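Local coordinates for protein putative aldo/keto reductase (Salmonella enterica subsp. enterica serovar Typhimurium, PDB 4R9O) that probably acts as an NADP-dependent oxidoreductase of the aldo/keto reductase family, built on a TIM-barrel fold, at residues 160-165 and 210-215; 183-188 and 217-222; 189-194 and 250-255. One frame throughout, in Å; residues are numbered along the deposited sequence.

Read from the N terminus, the chain meets residues 160-165 at the end of strand 155-161, then 183-188 on strand 182-185, then the loop 189-194. It returns to these three in the same order. Contact 1 closes the first loop when strand 210-212 arrives, contact 2 the second with the short helix 219-222, and contact 3 the third with helix 245-254. Each pair of contacts therefore crosses, and none nests inside another. Contact 1 links the loop leaving strand 155-161 to strand 210-212 across the strand between them, contact 2 ties that middle strand to the probable cofactor loop, and contact 3 packs the loop beyond it on an outer helix. Cys214 touches Tyr250 and Ile253, joining contacts 1 and 3.

Contact 1. Residues 160-165 and 210-215; sequences VSNFTP and MAWSCL
The Trp212 indole receives Asn162 at its edge: OD1 lies in the ring plane near NE1 and CZ2, while the amide itself stands almost upright to the ring, the two planes 85° apart. Trp212 NE1 donates to Asn162 OD1 over 3.0 Å, but the angle at the hydrogen is only 134°, so the bond is weak. Asn162 OD1 is also 3.1 Å from Trp212 CZ2. A second flat group, the Phe163 ring, has Val160 CB 3.6 Å above the centre of one face. In the TIM barrel, strands 155-161 and 210-212 flank strand 182-185, and the side chains of Asn162 and Trp212 meet over it, just where the flanking strands end; both residues, with Ser161, probably contribute to the NADP(+) site. A chi1 of 59° puts CG of Trp212 between its own backbone N and carbonyl carbon, the indole reaching across to Asn162. Asparagine suits its place twice over, since it tolerates a positive phi and offers both a donor and an acceptor: ND2 gives its hydrogen bond to His131 O, which fixes the flip of the amide and leaves OD1 towards the indole. Ser161 OG lies oblique to the Trp212 ring without bonding to it; its hydrogen bond is with Gln183 O on the strand between.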
loop_
_atom_site.group_PDB
_atom_site.type_symbol
_atom_site.label_atom_id
_atom_site.label_comp_id
_atom_site.label_asym_id
_atom_site.label_seq_id
_atom_site.Cartn_x
_atom_site.Cartn_y
_atom_site.Cartn_z
ATOM N N VAL C 160 -14.076 -20.892 15.071
ATOM C CA VAL C 160 -14.287 -19.653 14.343
ATOM C C VAL C 160 -13.816 -19.807 12.912
ATOM O O VAL C 160 -13.238 -20.841 12.539
ATOM C CB VAL C 160 -13.530 -18.467 14.984
ATOM C CG1 VAL C 160 -14.016 -18.230 16.403
ATOM C CG2 VAL C 160 -12.016 -18.731 14.953
ATOM N N SER C 161 -14.060 -18.766 12.119
ATOM C CA SER C 161 -13.656 -18.732 10.725
ATOM C C SER C 161 -13.195 -17.318 10.370
ATOM O O SER C 161 -13.866 -16.339 10.716
ATOM C CB SER C 161 -14.807 -19.181 9.818
ATOM O OG SER C 161 -14.442 -19.124 8.448
ATOM N N ASN C 162 -12.020 -17.233 9.739
ATOM C CA ASN C 162 -11.443 -15.994 9.211
ATOM C C ASN C 162 -11.068 -14.976 10.281
ATOM O O ASN C 162 -11.050 -13.781 10.008
ATOM C CB ASN C 162 -12.397 -15.351 8.210
ATOM C CG ASN C 162 -12.859 -16.330 7.153
ATOM O OD1 ASN C 162 -12.045 -16.899 6.440
ATOM N ND2 ASN C 162 -14.172 -16.554 7.069
ATOM N N PHE C 163 -10.760 -15.463 11.480
ATOM C CA PHE C 163 -10.318 -14.619 12.595
ATOM C C PHE C 163 -8.828 -14.294 12.525
ATOM O O PHE C 163 -8.009 -15.131 12.122
ATOM C CB PHE C 163 -10.626 -15.304 13.944
ATOM C CG PHE C 163 -12.032 -15.063 14.460
ATOM C CD1 PHE C 163 -12.255 -14.793 15.797
ATOM C CD2 PHE C 163 -13.126 -15.123 13.609
ATOM C CE1 PHE C 163 -13.547 -14.568 16.284
ATOM C CE2 PHE C 163 -14.414 -14.898 14.089
ATOM C CZ PHE C 163 -14.622 -14.625 15.430
ATOM N N THR C 164 -8.475 -13.072 12.919
ATOM C CA THR C 164 -7.088 -12.713 13.171
ATOM C C THR C 164 -6.682 -13.406 14.467
ATOM O O THR C 164 -7.556 -13.820 15.229
ATOM C CB THR C 164 -6.900 -11.176 13.315
ATOM O OG1 THR C 164 -7.601 -10.722 14.483
ATOM C CG2 THR C 164 -7.440 -10.443 12.089
ATOM N N PRO C 165 -5.368 -13.525 14.734
ATOM C CA PRO C 165 -4.985 -14.085 16.034
ATOM C C PRO C 165 -5.494 -13.293 17.248
ATOM O O PRO C 165 -5.738 -13.913 18.278
ATOM C CB PRO C 165 -3.450 -14.070 15.981
ATOM C CG PRO C 165 -3.129 -14.177 14.532
ATOM C CD PRO C 165 -4.209 -13.385 13.829
ATOM N N MET C 210 -9.308 -25.726 9.161
ATOM C CA MET C 210 -9.994 -26.168 7.948
ATOM C C MET C 210 -9.716 -25.116 6.880
ATOM O O MET C 210 -9.828 -23.915 7.140
ATOM C CB MET C 210 -11.501 -26.328 8.167
ATOM C CG MET C 210 -11.875 -27.260 9.317
ATOM S SD MET C 210 -13.610 -27.115 9.783
ATOM C CE MET C 210 -14.410 -27.773 8.315
ATOM N N ALA C 211 -9.344 -25.554 5.686
ATOM C CA ALA C 211 -8.894 -24.628 4.654
ATOM C C ALA C 211 -9.929 -24.512 3.536
ATOM O O ALA C 211 -10.325 -25.521 2.929
ATOM C CB ALA C 211 -7.538 -25.071 4.100
ATOM N N TRP C 212 -10.388 -23.286 3.274
ATOM C CA TRP C 212 -11.322 -23.088 2.173
ATOM C C TRP C 212 -10.666 -22.318 1.017
ATOM O O TRP C 212 -9.571 -21.743 1.163
ATOM C CB TRP C 212 -12.624 -22.406 2.660
ATOM C CG TRP C 212 -12.502 -21.062 3.309
ATOM C CD1 TRP C 212 -12.244 -20.805 4.628
ATOM C CD2 TRP C 212 -12.683 -19.783 2.683
ATOM N NE1 TRP C 212 -12.237 -19.444 4.856
ATOM C CE2 TRP C 212 -12.503 -18.797 3.677
ATOM C CE3 TRP C 212 -12.977 -19.373 1.376
ATOM C CZ2 TRP C 212 -12.590 -17.433 3.401
ATOM C CZ3 TRP C 212 -13.070 -18.015 1.108
ATOM C CH2 TRP C 212 -12.877 -17.064 2.117
ATOM N N SER C 213 -11.334 -22.360 -0.137
ATOM C CA SER C 213 -10.818 -21.837 -1.407
ATOM C C SER C 213 -9.455 -22.415 -1.788
ATOM O O SER C 213 -8.580 -21.715 -2.305
ATOM C CB SER C 213 -10.759 -20.312 -1.368
ATOM O OG SER C 213 -11.997 -19.779 -1.797
ATOM N N CYS C 214 -9.311 -23.718 -1.575
ATOM C CA CYS C 214 -8.058 -24.412 -1.811
ATOM C C CYS C 214 -7.567 -24.290 -3.253
ATOM O O CYS C 214 -6.368 -24.303 -3.504
ATOM C CB CYS C 214 -8.218 -25.882 -1.424
ATOM S SG CYS C 214 -8.537 -26.130 0.352
ATOM N N LEU C 215 -8.495 -24.144 -4.194
ATOM C CA LEU C 215 -8.146 -24.022 -5.605
ATOM C C LEU C 215 -8.305 -22.589 -6.119
ATOM O O LEU C 215 -8.549 -22.367 -7.310
ATOM C CB LEU C 215 -8.998 -24.977 -6.440
ATOM C CG LEU C 215 -8.802 -26.458 -6.094
ATOM C CD1 LEU C 215 -9.689 -27.347 -6.956
ATOM C CD2 LEU C 215 -7.341 -26.867 -6.226
#

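Contact 2. Residues 183-188 and 217-222; sequences QVEISP and GGRLFN
Charge carries what passes directly between Glu185 and Arg219. Glu185 OE2 and Arg219 NH2 form a long salt bridge of 3.9 Å, with the carboxylate oxygen at the edge of the guanidinium and near its plane. At this separation the attraction is electrostatic, with no hydrogen bond between the two. The carboxylate and guanidinium planes are turned 49° apart, and the side chains run roughly at right angles. Glu185 reaches out with CG opposite its backbone N (chi1 -178°) and an extended chain beyond, whereas Arg219 is bent at chi3. Long, flexible chains of opposite charge suit a partly exposed place where strand end and helix start face each other at a distance.

The hydrogen bonds belong to the loop and helix start. Arg219 NE bonds to Gly216 O, which helps hold the guanidinium in position. Gly218 is at the N-cap position, and Gly218 O accepts twice from one residue: from Asn222 N at 2.9 Å, and from Asn222 ND2 at 3.0 Å, the latter in the carbonyl plane on a lone pair. Gly217 and Gly218 both have positive phi, which glycine adopts easily, and the angles of Gly218 leave little room beside the preceding carbonyl oxygen.

In packing, Glu185 CG lies 3.5 Å from His190 CD2, and Arg219 rests against Val189 and against Arg219 of the second subunit. Residues 217-222 probably belong to the NADP(+) site. Strand 182-185 runs parallel between strands 155-161 and 210-212, while helix 219-222, following strand 210-212, rests Leu220 on helix 227-240 and Phe221 on helix 245-254.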
loop_
_atom_site.group_PDB
_atom_site.type_symbol
_atom_site.label_atom_id
_atom_site.label_comp_id
_atom_site.label_asym_id
_atom_site.label_seq_id
_atom_site.Cartn_x
_atom_site.Cartn_y
_atom_site.Cartn_z
ATOM N N GLN C 183 -11.167 -21.639 10.634
ATOM C CA GLN C 183 -11.324 -21.980 9.236
ATOM C C GLN C 183 -10.867 -20.805 8.377
ATOM O O GLN C 183 -11.428 -19.708 8.466
ATOM C CB GLN C 183 -12.788 -22.352 8.955
ATOM C CG GLN C 183 -13.007 -22.998 7.614
ATOM C CD GLN C 183 -14.439 -23.452 7.408
ATOM O OE1 GLN C 183 -15.114 -22.998 6.480
ATOM N NE2 GLN C 183 -14.897 -24.385 8.244
ATOM N N VAL C 184 -9.836 -21.014 7.561
ATOM C CA VAL C 184 -9.243 -19.889 6.840
ATOM C C VAL C 184 -8.889 -20.197 5.394
ATOM O O VAL C 184 -8.823 -21.366 5.000
ATOM C CB VAL C 184 -7.965 -19.391 7.548
ATOM C CG1 VAL C 184 -8.293 -18.868 8.958
ATOM C CG2 VAL C 184 -6.933 -20.491 7.604
ATOM N N GLU C 185 -8.646 -19.141 4.616
ATOM C CA GLU C 185 -8.356 -19.298 3.193
ATOM C C GLU C 185 -6.880 -19.588 2.942
ATOM O O GLU C 185 -6.014 -18.814 3.361
ATOM C CB GLU C 185 -8.773 -18.053 2.401
ATOM C CG GLU C 185 -8.524 -18.222 0.895
ATOM C CD GLU C 185 -9.044 -17.060 0.065
ATOM O OE1 GLU C 185 -9.570 -16.093 0.662
ATOM O OE2 GLU C 185 -8.910 -17.112 -1.181
ATOM N N ILE C 186 -6.602 -20.703 2.261
ATOM C CA ILE C 186 -5.230 -21.112 1.950
ATOM C C ILE C 186 -5.118 -21.733 0.563
ATOM O O ILE C 186 -5.792 -22.717 0.266
ATOM C CB ILE C 186 -4.681 -22.153 2.951
ATOM C CG1 ILE C 186 -4.976 -21.754 4.396
ATOM C CG2 ILE C 186 -3.184 -22.363 2.713
ATOM C CD1 ILE C 186 -4.628 -22.813 5.421
ATOM N N SER C 187 -4.254 -21.168 -0.271
ATOM C CA SER C 187 -3.971 -21.719 -1.591
ATOM C C SER C 187 -2.692 -21.085 -2.118
ATOM O O SER C 187 -2.223 -20.093 -1.558
ATOM C CB SER C 187 -5.133 -21.462 -2.550
ATOM O OG SER C 187 -5.097 -20.139 -3.042
ATOM N N PRO C 188 -2.117 -21.646 -3.192
ATOM C CA PRO C 188 -0.975 -20.954 -3.803
ATOM C C PRO C 188 -1.381 -19.569 -4.319
ATOM O O PRO C 188 -0.541 -18.681 -4.450
ATOM C CB PRO C 188 -0.571 -21.883 -4.963
ATOM C CG PRO C 188 -1.084 -23.233 -4.574
ATOM C CD PRO C 188 -2.346 -22.980 -3.785
ATOM N N GLY C 217 -10.550 -20.239 -5.268
ATOM C CA GLY C 217 -11.904 -19.736 -5.416
ATOM C C GLY C 217 -12.376 -19.744 -6.860
ATOM O O GLY C 217 -13.161 -18.887 -7.273
ATOM N N GLY C 218 -11.879 -20.697 -7.643
ATOM C CA GLY C 218 -12.264 -20.793 -9.042
ATOM C C GLY C 218 -11.210 -20.268 -10.005
ATOM O O GLY C 218 -11.206 -20.623 -11.182
ATOM N N ARG C 219 -10.300 -19.442 -9.504
ATOM C CA ARG C 219 -9.360 -18.738 -10.374
ATOM C C ARG C 219 -8.380 -19.669 -11.093
ATOM O O ARG C 219 -8.044 -19.434 -12.258
ATOM C CB ARG C 219 -8.596 -17.684 -9.571
ATOM C CG ARG C 219 -9.378 -16.375 -9.384
ATOM C CD ARG C 219 -8.677 -15.432 -8.410
ATOM N NE ARG C 219 -8.619 -16.005 -7.069
ATOM C CZ ARG C 219 -8.179 -15.364 -5.991
ATOM N NH1 ARG C 219 -7.741 -14.117 -6.087
ATOM N NH2 ARG C 219 -8.176 -15.974 -4.814
ATOM N N LEU C 220 -7.943 -20.727 -10.415
ATOM C CA LEU C 220 -6.929 -21.621 -10.979
ATOM C C LEU C 220 -7.360 -22.139 -12.342
ATOM O O LEU C 220 -6.565 -22.174 -13.278
ATOM C CB LEU C 220 -6.646 -22.792 -10.037
ATOM C CG LEU C 220 -5.611 -23.784 -10.574
ATOM C CD1 LEU C 220 -4.268 -23.095 -10.846
ATOM C CD2 LEU C 220 -5.447 -24.946 -9.614
ATOM N N PHE C 221 -8.636 -22.501 -12.453
ATOM C CA PHE C 221 -9.173 -23.033 -13.702
ATOM C C PHE C 221 -9.894 -21.996 -14.564
ATOM O O PHE C 221 -9.851 -22.077 -15.790
ATOM C CB PHE C 221 -10.122 -24.193 -13.403
ATOM C CG PHE C 221 -9.432 -25.410 -12.875
ATOM C CD1 PHE C 221 -9.484 -25.727 -11.530
ATOM C CD2 PHE C 221 -8.716 -26.238 -13.727
ATOM C CE1 PHE C 221 -8.840 -26.851 -11.039
ATOM C CE2 PHE C 221 -8.068 -27.366 -13.244
ATOM C CZ PHE C 221 -8.129 -27.671 -11.898
ATOM N N ASN C 222 -10.544 -21.025 -13.930
ATOM C CA ASN C 222 -11.443 -20.122 -14.642
ATOM C C ASN C 222 -10.885 -18.736 -14.917
ATOM O O ASN C 222 -11.534 -17.924 -15.565
ATOM C CB ASN C 222 -12.752 -19.967 -13.868
ATOM C CG ASN C 222 -13.540 -21.245 -13.804
ATOM O OD1 ASN C 222 -14.215 -21.617 -14.760
ATOM N ND2 ASN C 222 -13.463 -21.928 -12.672
#

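Contact 3. Residues 189-194 and 250-255; sequences VHQPLL and YAWILR
Gln191 meets the CH2-CZ2 corner of the Trp252 indole obliquely, the two side chains running at about a right angle. From CB the chain turns so that CG lies beside the backbone N (chi1 -55°) and then extends. Gln191 CG comes 4.1 Å from Trp252 CH2. Gln191 CD follows at 4.0 Å from Trp252 CH2. Beyond it the amide splits: Gln191 OE1 passes 4.1 Å from Trp252 CZ2, while NE2 gives a hydrogen bond to Pro188 O and a weak one to Arg292 O. The amide plane is tilted 68° from that of the ring, so this is no stack.

Leu194 completes the contact, its CD2 methyl 4.0 Å from Trp252 CH2 and its side chain coming from the direction opposite to that of the tryptophan. A turn brings both residues to the same ring, for Leu194 N bonds to Gln191 O at 3.1 Å. The loop after strand 182-185 is thereby joined to helix 245-254 on the outside of the barrel, and helix 285-296 covers the same place: Trp288 stacks on Trp252, and Leu194 touches Trp288 and Arg292. A broad indole suits a position where several elements converge. Since no hydrogen bond passes between 189-194 and 250-255, adhesion here rests on van der Waals contact, and burying the glutamine is eased by the bond of its NE2 to Pro188 O.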
loop_
_atom_site.group_PDB
_atom_site.type_symbol
_atom_site.label_atom_id
_atom_site.label_comp_id
_atom_site.label_asym_id
_atom_site.label_seq_id
_atom_site.Cartn_x
_atom_site.Cartn_y
_atom_site.Cartn_z
ATOM N N VAL C 189 -2.676 -19.401 -4.580
ATOM C CA VAL C 189 -3.245 -18.162 -5.113
ATOM C C VAL C 189 -3.488 -17.124 -4.011
ATOM O O VAL C 189 -3.581 -15.926 -4.272
ATOM C CB VAL C 189 -4.580 -18.460 -5.853
ATOM C CG1 VAL C 189 -5.164 -17.211 -6.480
ATOM C CG2 VAL C 189 -4.364 -19.518 -6.911
ATOM N N HIS C 190 -3.599 -17.593 -2.773
ATOM C CA HIS C 190 -3.854 -16.713 -1.643
ATOM C C HIS C 190 -3.009 -17.152 -0.457
ATOM O O HIS C 190 -3.411 -18.046 0.291
ATOM C CB HIS C 190 -5.344 -16.722 -1.266
ATOM C CG HIS C 190 -5.693 -15.745 -0.183
ATOM N ND1 HIS C 190 -5.845 -14.400 -0.422
ATOM C CD2 HIS C 190 -5.897 -15.921 1.145
ATOM C CE1 HIS C 190 -6.139 -13.783 0.712
ATOM N NE2 HIS C 190 -6.179 -14.685 1.677
ATOM N N GLN C 191 -1.846 -16.517 -0.289
ATOM C CA GLN C 191 -0.854 -16.964 0.686
ATOM C C GLN C 191 -0.542 -16.058 1.897
ATOM O O GLN C 191 0.418 -16.355 2.620
ATOM C CB GLN C 191 0.488 -17.233 -0.032
ATOM C CG GLN C 191 0.452 -18.222 -1.212
ATOM C CD GLN C 191 1.853 -18.511 -1.779
ATOM O OE1 GLN C 191 2.837 -18.570 -1.036
ATOM N NE2 GLN C 191 1.946 -18.664 -3.097
ATOM N N PRO C 192 -1.324 -14.980 2.147
ATOM C CA PRO C 192 -0.801 -14.121 3.220
ATOM C C PRO C 192 -0.809 -14.776 4.602
ATOM O O PRO C 192 -0.005 -14.401 5.448
ATOM C CB PRO C 192 -1.745 -12.912 3.190
ATOM C CG PRO C 192 -3.026 -13.434 2.635
ATOM C CD PRO C 192 -2.619 -14.479 1.635
ATOM N N LEU C 193 -1.682 -15.752 4.829
ATOM C CA LEU C 193 -1.793 -16.327 6.169
ATOM C C LEU C 193 -0.568 -17.183 6.532
ATOM O O LEU C 193 -0.374 -17.556 7.696
ATOM C CB LEU C 193 -3.075 -17.150 6.286
ATOM C CG LEU C 193 -4.343 -16.305 6.097
ATOM C CD1 LEU C 193 -5.583 -17.153 6.333
ATOM C CD2 LEU C 193 -4.344 -15.067 7.005
ATOM N N LEU C 194 0.246 -17.491 5.529
ATOM C CA LEU C 194 1.460 -18.272 5.743
ATOM C C LEU C 194 2.445 -17.527 6.628
ATOM O O LEU C 194 3.200 -18.139 7.391
ATOM C CB LEU C 194 2.127 -18.606 4.413
ATOM C CG LEU C 194 1.658 -19.883 3.701
ATOM C CD1 LEU C 194 0.197 -19.790 3.288
ATOM C CD2 LEU C 194 2.544 -20.150 2.505
ATOM N N TYR C 250 -3.596 -29.639 -3.595
ATOM C CA TYR C 250 -3.976 -30.178 -2.283
ATOM C C TYR C 250 -2.740 -30.645 -1.495
ATOM O O TYR C 250 -2.644 -30.431 -0.282
ATOM C CB TYR C 250 -4.981 -31.331 -2.436
ATOM C CG TYR C 250 -6.386 -30.878 -2.809
ATOM C CD1 TYR C 250 -7.003 -29.828 -2.137
ATOM C CD2 TYR C 250 -7.087 -31.498 -3.836
ATOM C CE1 TYR C 250 -8.293 -29.410 -2.483
ATOM C CE2 TYR C 250 -8.363 -31.089 -4.192
ATOM C CZ TYR C 250 -8.964 -30.048 -3.514
ATOM O OH TYR C 250 -10.234 -29.657 -3.878
ATOM N N ALA C 251 -1.802 -31.284 -2.190
ATOM C CA ALA C 251 -0.577 -31.777 -1.568
ATOM C C ALA C 251 0.231 -30.604 -1.025
ATOM O O ALA C 251 0.828 -30.686 0.046
ATOM C CB ALA C 251 0.246 -32.594 -2.573
ATOM N N TRP C 252 0.207 -29.500 -1.766
ATOM C CA TRP C 252 0.909 -28.274 -1.398
ATOM C C TRP C 252 0.377 -27.695 -0.088
ATOM O O TRP C 252 1.142 -27.223 0.761
ATOM C CB TRP C 252 0.768 -27.249 -2.527
ATOM C CG TRP C 252 1.551 -25.978 -2.349
ATOM C CD1 TRP C 252 2.811 -25.724 -2.810
ATOM C CD2 TRP C 252 1.118 -24.781 -1.685
ATOM N NE1 TRP C 252 3.197 -24.452 -2.462
ATOM C CE2 TRP C 252 2.175 -23.850 -1.770
ATOM C CE3 TRP C 252 -0.053 -24.415 -1.006
ATOM C CZ2 TRP C 252 2.094 -22.570 -1.220
ATOM C CZ3 TRP C 252 -0.135 -23.135 -0.455
ATOM C CH2 TRP C 252 0.937 -22.233 -0.563
ATOM N N ILE C 253 -0.946 -27.719 0.051
ATOM C CA ILE C 253 -1.632 -27.250 1.250
ATOM C C ILE C 253 -1.371 -28.175 2.444
ATOM O O ILE C 253 -1.092 -27.717 3.555
ATOM C CB ILE C 253 -3.153 -27.151 0.993
ATOM C CG1 ILE C 253 -3.458 -25.994 0.039
ATOM C CG2 ILE C 253 -3.927 -26.996 2.296
ATOM C CD1 ILE C 253 -4.915 -25.929 -0.376
ATOM N N LEU C 254 -1.463 -29.481 2.206
ATOM C CA LEU C 254 -1.214 -30.476 3.248
ATOM C C LEU C 254 0.199 -30.397 3.822
ATOM O O LEU C 254 0.434 -30.802 4.959
ATOM C CB LEU C 254 -1.436 -31.895 2.708
ATOM C CG LEU C 254 -2.853 -32.342 2.343
ATOM C CD1 LEU C 254 -2.810 -33.787 1.856
ATOM C CD2 LEU C 254 -3.798 -32.197 3.529
ATOM N N ARG C 255 1.136 -29.908 3.012
ATOM C CA ARG C 255 2.547 -29.833 3.398
ATOM C C ARG C 255 2.783 -28.788 4.501
ATOM O O ARG C 255 3.781 -28.847 5.218
ATOM C CB ARG C 255 3.406 -29.523 2.161
ATOM C CG ARG C 255 4.922 -29.447 2.397
ATOM C CD ARG C 255 5.457 -30.724 3.021
ATOM N NE ARG C 255 6.887 -30.634 3.326
ATOM C CZ ARG C 255 7.380 -30.078 4.431
ATOM N NH1 ARG C 255 8.693 -30.058 4.631
ATOM N NH2 ARG C 255 6.563 -29.542 5.337
#